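Long-range contact in probable chitinase A (Chromobacterium violaceum, PDB 4TX8), which probably hydrolyses internal glycosidic bonds of chitin, as a family 18 glycoside hydrolase carrying a chitin-binding module: residues A[307-319]-A[358-372]. Sequence-based numbering, arbitrary orientation. Where two conformers were deposited one is given.
With FLC (citrate anion), chain H.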
loop_
_atom_site.group_PDB
_atom_site.type_symbol
_atom_site.label_atom_id
_atom_site.label_comp_id
_atom_site.label_asym_id
_atom_site.label_seq_id
_atom_site.Cartn_x
_atom_site.Cartn_y
_atom_site.Cartn_z
ATOM N N VAL A 307 15.098 -2.998 20.062
ATOM C CA VAL A 307 14.140 -2.887 18.968
ATOM C C VAL A 307 14.193 -1.505 18.329
ATOM O O VAL A 307 14.519 -0.519 18.985
ATOM C CB VAL A 307 12.689 -3.168 19.435
ATOM C CG1 VAL A 307 12.558 -4.594 19.944
ATOM C CG2 VAL A 307 12.259 -2.171 20.500
ATOM N N LEU A 308 13.884 -1.444 17.041
ATOM C CA LEU A 308 13.809 -0.171 16.347
ATOM C C LEU A 308 12.433 0.436 16.582
ATOM O O LEU A 308 11.413 -0.235 16.430
ATOM C CB LEU A 308 14.087 -0.348 14.856
ATOM C CG LEU A 308 15.404 -1.060 14.536
ATOM C CD1 LEU A 308 15.633 -1.121 13.038
ATOM C CD2 LEU A 308 16.579 -0.383 15.232
ATOM N N ALA A 309 12.414 1.706 16.966
ATOM C CA ALA A 309 11.182 2.369 17.372
ATOM C C ALA A 309 10.207 2.548 16.217
ATOM O O ALA A 309 10.595 2.876 15.095
ATOM C CB ALA A 309 11.499 3.717 18.002
ATOM N N GLU A 310 8.933 2.327 16.512
ATOM C CA GLU A 310 7.870 2.551 15.550
ATOM C C GLU A 310 7.830 4.024 15.154
ATOM O O GLU A 310 7.866 4.907 16.011
ATOM C CB GLU A 310 6.527 2.111 16.135
ATOM C CG GLU A 310 5.471 1.796 15.099
ATOM C CD GLU A 310 4.152 1.377 15.719
ATOM O OE1 GLU A 310 3.975 1.564 16.942
ATOM O OE2 GLU A 310 3.291 0.858 14.981
ATOM N N GLY A 311 7.772 4.287 13.853
ATOM C CA GLY A 311 7.739 5.650 13.358
ATOM C C GLY A 311 9.116 6.218 13.083
ATOM O O GLY A 311 9.249 7.379 12.696
ATOM N N SER A 312 10.149 5.407 13.284
ATOM C CA SER A 312 11.510 5.854 13.008
ATOM C C SER A 312 11.967 5.427 11.617
ATOM O O SER A 312 11.496 4.430 11.067
ATOM C CB SER A 312 12.490 5.321 14.059
ATOM O OG SER A 312 12.794 3.956 13.832
ATOM N N ALA A 313 12.877 6.214 11.055
ATOM C CA ALA A 313 13.549 5.892 9.808
ATOM C C ALA A 313 14.353 4.610 9.951
ATOM O O ALA A 313 14.398 3.797 9.033
ATOM C CB ALA A 313 14.449 7.034 9.388
ATOM N N ASP A 314 14.993 4.443 11.105
ATOM C CA ASP A 314 15.761 3.237 11.394
ATOM C C ASP A 314 14.929 1.968 11.197
ATOM O O ASP A 314 15.406 0.990 10.605
ATOM C CB ASP A 314 16.309 3.276 12.822
ATOM C CG ASP A 314 17.633 4.025 12.936
ATOM O OD1 ASP A 314 18.310 4.244 11.906
ATOM O OD2 ASP A 314 17.999 4.380 14.079
ATOM N N MET A 315 13.689 1.984 11.683
ATOM C CA MET A 315 12.813 0.823 11.538
ATOM C C MET A 315 12.512 0.551 10.072
ATOM O O MET A 315 12.491 -0.594 9.630
ATOM C CB MET A 315 11.512 1.023 12.323
ATOM C CG MET A 315 10.489 -0.103 12.174
ATOM S SD MET A 315 9.114 -0.032 13.318
ATOM C CE MET A 315 8.098 -1.366 12.739
ATOM N N LEU A 316 12.290 1.618 9.318
ATOM C CA LEU A 316 12.038 1.482 7.891
ATOM C C LEU A 316 13.274 0.934 7.185
ATOM O O LEU A 316 13.180 0.037 6.349
ATOM C CB LEU A 316 11.630 2.822 7.280
ATOM C CG LEU A 316 10.397 3.491 7.887
ATOM C CD1 LEU A 316 10.100 4.790 7.158
ATOM C CD2 LEU A 316 9.194 2.558 7.850
ATOM N N VAL A 317 14.436 1.474 7.534
ATOM C CA VAL A 317 15.688 1.020 6.943
ATOM C C VAL A 317 15.981 -0.413 7.378
ATOM O O VAL A 317 16.351 -1.258 6.559
ATOM C CB VAL A 317 16.865 1.938 7.333
ATOM C CG1 VAL A 317 18.183 1.382 6.802
ATOM C CG2 VAL A 317 16.631 3.346 6.806
ATOM N N GLY A 318 15.796 -0.681 8.669
ATOM C CA GLY A 318 16.052 -1.996 9.231
ATOM C C GLY A 318 15.158 -3.081 8.660
ATOM O O GLY A 318 15.635 -4.157 8.297
ATOM N N GLY A 319 13.860 -2.802 8.584
ATOM C CA GLY A 319 12.912 -3.740 8.009
ATOM C C GLY A 319 13.272 -4.060 6.569
ATOM O O GLY A 319 13.202 -5.212 6.135
ATOM N N SER A 358 -0.936 3.629 14.854
ATOM C CA SER A 358 0.435 3.892 15.277
ATOM C C SER A 358 1.381 3.710 14.101
ATOM O O SER A 358 1.023 3.075 13.113
ATOM C CB SER A 358 0.842 2.968 16.425
ATOM O OG SER A 358 0.961 1.627 15.978
ATOM N N GLY A 359 2.583 4.265 14.206
ATOM C CA GLY A 359 3.579 4.100 13.163
ATOM C C GLY A 359 3.620 5.250 12.178
ATOM O O GLY A 359 4.160 5.116 11.081
ATOM N N PHE A 360 3.052 6.383 12.578
ATOM C CA PHE A 360 3.017 7.576 11.741
ATOM C C PHE A 360 4.415 8.105 11.469
ATOM O O PHE A 360 5.289 8.043 12.329
ATOM C CB PHE A 360 2.169 8.662 12.406
ATOM C CG PHE A 360 0.866 8.158 12.945
ATOM C CD1 PHE A 360 -0.152 7.774 12.085
ATOM C CD2 PHE A 360 0.660 8.060 14.313
ATOM C CE1 PHE A 360 -1.357 7.304 12.583
ATOM C CE2 PHE A 360 -0.541 7.594 14.816
ATOM C CZ PHE A 360 -1.550 7.216 13.951
ATOM N N VAL A 361 4.619 8.629 10.266
ATOM C CA VAL A 361 5.904 9.200 9.891
ATOM C C VAL A 361 5.719 10.550 9.209
ATOM O O VAL A 361 4.685 10.809 8.599
ATOM C CB VAL A 361 6.692 8.263 8.944
ATOM C CG1 VAL A 361 7.065 6.969 9.651
ATOM C CG2 VAL A 361 5.883 7.976 7.688
ATOM N N THR A 362 6.720 11.412 9.325
ATOM C CA THR A 362 6.751 12.654 8.564
ATOM C C THR A 362 7.339 12.384 7.188
ATOM O O THR A 362 7.995 11.364 6.975
ATOM C CB THR A 362 7.592 13.732 9.257
ATOM O OG1 THR A 362 8.945 13.271 9.366
ATOM C CG2 THR A 362 7.046 14.033 10.646
ATOM N N ALA A 363 7.111 13.305 6.257
ATOM C CA ALA A 363 7.709 13.206 4.932
ATOM C C ALA A 363 9.232 13.221 5.032
ATOM O O ALA A 363 9.920 12.567 4.248
ATOM C CB ALA A 363 7.223 14.335 4.045
ATOM N N ASP A 364 9.749 13.970 6.004
ATOM C CA ASP A 364 11.187 14.067 6.231
ATOM C C ASP A 364 11.774 12.715 6.626
ATOM O O ASP A 364 12.829 12.315 6.136
ATOM C CB ASP A 364 11.487 15.104 7.317
ATOM C CG ASP A 364 12.973 15.351 7.496
ATOM O OD1 ASP A 364 13.653 15.655 6.494
ATOM O OD2 ASP A 364 13.465 15.236 8.638
ATOM N N THR A 365 11.084 12.018 7.524
ATOM C CA THR A 365 11.495 10.687 7.961
ATOM C C THR A 365 11.575 9.724 6.778
ATOM O O THR A 365 12.541 8.967 6.648
ATOM C CB THR A 365 10.525 10.116 9.015
ATOM O OG1 THR A 365 10.730 10.783 10.265
ATOM C CG2 THR A 365 10.750 8.622 9.201
ATOM N N VAL A 366 10.559 9.760 5.919
ATOM C CA VAL A 366 10.545 8.926 4.722
ATOM C C VAL A 366 11.744 9.258 3.837
ATOM O O VAL A 366 12.459 8.360 3.390
ATOM C CB VAL A 366 9.239 9.101 3.915
ATOM C CG1 VAL A 366 9.340 8.402 2.568
ATOM C CG2 VAL A 366 8.045 8.571 4.707
ATOM N N ALA A 367 11.972 10.548 3.604
ATOM C CA ALA A 367 13.097 10.989 2.781
ATOM C C ALA A 367 14.428 10.494 3.344
ATOM O O ALA A 367 15.303 10.058 2.592
ATOM C CB ALA A 367 13.104 12.507 2.658
ATOM N N LYS A 368 14.574 10.555 4.665
ATOM C CA LYS A 368 15.796 10.099 5.324
ATOM C C LYS A 368 16.023 8.606 5.119
ATOM O O LYS A 368 17.141 8.175 4.835
ATOM C CB LYS A 368 15.752 10.411 6.820
ATOM C CG LYS A 368 16.279 11.786 7.198
ATOM C CD LYS A 368 16.080 12.047 8.684
ATOM C CE LYS A 368 16.541 10.861 9.518
ATOM N NZ LYS A 368 16.062 10.943 10.926
ATOM N N ALA A 369 14.960 7.820 5.264
ATOM C CA ALA A 369 15.052 6.376 5.069
ATOM C C ALA A 369 15.414 6.038 3.622
ATOM O O ALA A 369 16.199 5.125 3.368
ATOM C CB ALA A 369 13.744 5.698 5.465
ATOM N N LEU A 370 14.851 6.786 2.679
ATOM C CA LEU A 370 15.116 6.557 1.260
ATOM C C LEU A 370 16.569 6.830 0.880
ATOM O O LEU A 370 17.225 5.979 0.284
ATOM C CB LEU A 370 14.193 7.417 0.397
ATOM C CG LEU A 370 12.739 6.956 0.292
ATOM C CD1 LEU A 370 11.920 7.970 -0.494
ATOM C CD2 LEU A 370 12.660 5.575 -0.348
ATOM N N THR A 371 17.064 8.019 1.214
ATOM C CA THR A 371 18.436 8.386 0.874
ATOM C C THR A 371 19.448 7.487 1.582
ATOM O O THR A 371 20.498 7.170 1.028
ATOM C CB THR A 371 18.739 9.856 1.221
ATOM O OG1 THR A 371 18.668 10.043 2.642
ATOM C CG2 THR A 371 17.745 10.780 0.534
ATOM N N CYS A 372 19.124 7.077 2.806
ATOM C CA CYS A 372 19.974 6.153 3.550
ATOM C C CYS A 372 20.075 4.822 2.818
ATOM O O CYS A 372 21.168 4.299 2.607
ATOM C CB CYS A 372 19.436 5.935 4.968
ATOM S SG CYS A 372 20.323 4.678 5.927
HETATM C CAC FLC H . 12.295 10.452 14.682
HETATM C CA FLC H . 13.474 9.546 14.518
HETATM C CB FLC H . 14.122 9.465 13.173
HETATM C CBC FLC H . 13.182 9.983 12.134
HETATM C CG FLC H . 14.422 8.043 12.843
HETATM C CGC FLC H . 15.817 7.519 12.824
HETATM O OA1 FLC H . 12.464 11.677 14.927
HETATM O OA2 FLC H . 11.126 9.992 14.567
HETATM O OB1 FLC H . 12.108 9.362 11.911
HETATM O OB2 FLC H . 13.460 11.030 11.487
HETATM O OG1 FLC H . 16.665 8.031 12.047
HETATM O OG2 FLC H . 16.141 6.559 13.573
HETATM O OHB FLC H . 15.281 10.208 13.158
HETATM O O HOH W 1 8.501 10.623 11.738
#
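The flat carboxylate of Glu310 meets the Ser358-Gly359 peptide face on, the two planes only about 13° apart. Gly359 N sits over one face, 3.6 Å from Glu310 CD, while Ser358 OG approaches Glu310 OE2 from out of the carboxylate plane, on that same side, at 2.6 Å. The hydroxyl's single proton can also reach a second citrate, so its allegiance is unsettled. Glu310 gets there by running fully extended from a CG anti to the backbone N (chi1 -158°). Lacking side chains, Gly311 and Gly359, both at positive phi, let their CA atoms come to 4.4 Å.

A second set of flat groups belongs to the bound citrate, probably a crystallisation component. One oxygen of its central carboxylate, OB1, takes a 2.6 Å hydrogen bond from Thr365 OG1 and a weak one from Ala313 N; the other, OB2, is reached by Lys368 NZ at 2.7 Å. The anion thus lies at the start of helix 313-325, whose N-cap, Ser312, accepts from Met315 N, and the helix end probably helps to hold the charge. Thr365 turns its two branches to different tasks: OG1 also receives a water bound by Thr362 N, while CG2 packs 3.7 Å from Ala313 N.

Deeper in, the methyl of Ala369 is set among Ala313, Leu316 and Val317, its CB 4.0 Å from Leu316 CB. The two alanines, Ala313 and Ala369, suit axes of 313-319 and 363-372 that approach to 8.8 Å and cross at -37°. Val317 closes the row against Cys372 SG, disulfide-bonded to Cys379. The pair are successive outer helices of the (βα)8 barrel: Leu316 and Val361 rest on strand 345-350, which runs between them in the chain, and helix 410-417 packs against Val366 and Leu370 of helix 363-375.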